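Local coordinates for protein mannuronan C5-epimerase (Pseudomonas syringae pv. tomato, PDB 4NK6) that converts beta-D-mannuronate to alpha-L-guluronate within the alginate polymer and belongs to a periplasmic complex that shields the growing chain from degradation, at residues Y269-H274 with A283-Y288. Sequence-based numbering, arbitrary orientation.
Sequences YGIDPH and AENDVY
I271, at a corner of the coil, and V287, on strand 286-288, point toward each other inside the right-handed beta-helix. The I271 side chain leaves the backbone with CG1 beside its own N and anti to the carbonyl carbon (chi1 -51°). I271 CB is still 5.4 Å from V287 CG2, and the CG2 branch of I271 likewise stops short of the 283-288 segment. I271 CG1 comes closer, 4.3 Å from V287 CG2, and because chi2 is fully extended (-179°) the chain carries straight on into the interior. Its tip does the touching: I271 CD1 lies 3.9 Å from V287 CG2, the two side chains meeting at a slant, and 4.1 Å from N285 ND2, whose side chain runs roughly perpendicular to it.

The second methyl of V287 serves a different neighbour, with V287 CG1 reaching 4.2 Å from G270 CA, where the chain turns the corner between two faces. Y263, from the strand beside 283-288, touches both I271 and V287, and F248 packs against I271.

N285 is held by the coils rather than by I271. Its amide ND2 bonds to V258 O and its OD1 to N261 N, while the backbone N of N285 donates to N310 OD1, so the buried N285 is tied to residues of both the preceding and the following coil. With OD1 and ND2 each hydrogen-bonded elsewhere, N285 can lie against the methyl at little polar cost. No hydrogen bond joins the two segments: they meet through van der Waals contact, methyl on methyl and methyl on amide, and the directional bonds run between stacked coils.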
loop_
_atom_site.group_PDB
_atom_site.type_symbol
_atom_site.label_atom_id
_atom_site.label_comp_id
_atom_site.label_asym_id
_atom_site.label_seq_id
_atom_site.Cartn_x
_atom_site.Cartn_y
_atom_site.Cartn_z
ATOM N N TYR A 269 8.507 -2.129 -1.270
ATOM C CA TYR A 269 7.896 -0.860 -0.885
ATOM C C TYR A 269 7.219 -1.023 0.464
ATOM O O TYR A 269 6.777 -2.123 0.807
ATOM C CB TYR A 269 6.806 -0.450 -1.882
ATOM C CG TYR A 269 7.249 -0.267 -3.323
ATOM C CD1 TYR A 269 8.277 0.608 -3.651
ATOM C CD2 TYR A 269 6.604 -0.940 -4.357
ATOM C CE1 TYR A 269 8.668 0.797 -4.965
ATOM C CE2 TYR A 269 6.991 -0.760 -5.674
ATOM C CZ TYR A 269 8.019 0.113 -5.969
ATOM O OH TYR A 269 8.407 0.295 -7.276
ATOM N N GLY A 270 7.109 0.071 1.215
ATOM C CA GLY A 270 6.236 0.092 2.378
ATOM C C GLY A 270 4.784 0.229 1.951
ATOM O O GLY A 270 4.008 -0.705 2.072
ATOM N N ILE A 271 4.432 1.396 1.423
ATOM C CA ILE A 271 3.066 1.701 1.012
ATOM C C ILE A 271 3.099 2.139 -0.453
ATOM O O ILE A 271 3.755 3.125 -0.787
ATOM C CB ILE A 271 2.479 2.859 1.874
ATOM C CG1 ILE A 271 2.649 2.568 3.373
ATOM C CG2 ILE A 271 1.010 3.083 1.565
ATOM C CD1 ILE A 271 2.060 3.657 4.290
ATOM N N ASP A 272 2.392 1.415 -1.323
ATOM C CA ASP A 272 2.536 1.597 -2.775
ATOM C C ASP A 272 1.189 1.695 -3.514
ATOM O O ASP A 272 0.841 0.810 -4.309
ATOM C CB ASP A 272 3.383 0.429 -3.329
ATOM C CG ASP A 272 3.514 0.433 -4.862
ATOM O OD1 ASP A 272 3.696 1.508 -5.471
ATOM O OD2 ASP A 272 3.415 -0.662 -5.456
ATOM N N PRO A 273 0.419 2.772 -3.262
ATOM C CA PRO A 273 -0.839 2.955 -4.003
ATOM C C PRO A 273 -0.576 3.200 -5.490
ATOM O O PRO A 273 0.406 3.852 -5.819
ATOM C CB PRO A 273 -1.427 4.222 -3.378
ATOM C CG PRO A 273 -0.788 4.324 -2.022
ATOM C CD PRO A 273 0.613 3.838 -2.260
ATOM N N HIS A 274 -1.449 2.714 -6.369
ATOM C CA HIS A 274 -1.143 2.698 -7.795
ATOM C C HIS A 274 -2.363 2.961 -8.662
ATOM O O HIS A 274 -3.510 2.804 -8.224
ATOM C CB HIS A 274 -0.592 1.313 -8.192
ATOM C CG HIS A 274 0.810 1.334 -8.726
ATOM N ND1 HIS A 274 1.092 1.463 -10.070
ATOM C CD2 HIS A 274 2.006 1.222 -8.100
ATOM C CE1 HIS A 274 2.402 1.442 -10.249
ATOM N NE2 HIS A 274 2.979 1.293 -9.070
ATOM N N ALA A 283 -1.806 8.590 6.575
ATOM C CA ALA A 283 -1.468 9.485 7.686
ATOM C C ALA A 283 -0.953 8.795 8.957
ATOM O O ALA A 283 -1.398 7.702 9.311
ATOM C CB ALA A 283 -2.672 10.352 8.028
ATOM N N GLU A 284 -0.031 9.462 9.650
ATOM C CA GLU A 284 0.452 9.003 10.957
ATOM C C GLU A 284 0.994 7.579 10.952
ATOM O O GLU A 284 0.916 6.875 11.964
ATOM C CB GLU A 284 -0.636 9.178 12.030
ATOM C CG GLU A 284 -1.015 10.638 12.206
ATOM C CD GLU A 284 -2.013 10.884 13.321
ATOM O OE1 GLU A 284 -2.454 9.918 13.986
ATOM O OE2 GLU A 284 -2.358 12.065 13.522
ATOM N N ASN A 285 1.541 7.161 9.808
ATOM C CA ASN A 285 2.234 5.885 9.721
ATOM C C ASN A 285 3.717 6.079 10.003
ATOM O O ASN A 285 4.252 7.177 9.829
ATOM C CB ASN A 285 2.039 5.243 8.340
ATOM C CG ASN A 285 0.572 5.090 7.971
ATOM O OD1 ASN A 285 -0.120 4.228 8.504
ATOM N ND2 ASN A 285 0.100 5.917 7.042
ATOM N N ASP A 286 4.360 5.016 10.470
ATOM C CA ASP A 286 5.806 4.970 10.651
ATOM C C ASP A 286 6.299 3.904 9.691
ATOM O O ASP A 286 5.966 2.729 9.846
ATOM C CB ASP A 286 6.161 4.602 12.108
ATOM C CG ASP A 286 7.669 4.584 12.367
ATOM O OD1 ASP A 286 8.430 5.198 11.576
ATOM O OD2 ASP A 286 8.095 3.962 13.371
ATOM N N VAL A 287 7.063 4.322 8.684
ATOM C CA VAL A 287 7.489 3.438 7.615
ATOM C C VAL A 287 8.999 3.448 7.533
ATOM O O VAL A 287 9.593 4.471 7.232
ATOM C CB VAL A 287 6.939 3.908 6.250
ATOM C CG1 VAL A 287 7.395 2.956 5.149
ATOM C CG2 VAL A 287 5.417 4.000 6.290
ATOM N N TYR A 288 9.627 2.309 7.785
ATOM C CA TYR A 288 11.080 2.282 7.789
ATOM C C TYR A 288 11.645 0.930 7.416
ATOM O O TYR A 288 10.946 -0.076 7.454
ATOM C CB TYR A 288 11.606 2.695 9.170
ATOM C CG TYR A 288 11.207 1.761 10.292
ATOM C CD1 TYR A 288 11.983 0.654 10.609
ATOM C CD2 TYR A 288 10.059 2.000 11.047
ATOM C CE1 TYR A 288 11.629 -0.205 11.657
ATOM C CE2 TYR A 288 9.693 1.145 12.099
ATOM C CZ TYR A 288 10.484 0.047 12.390
ATOM O OH TYR A 288 10.131 -0.802 13.412
#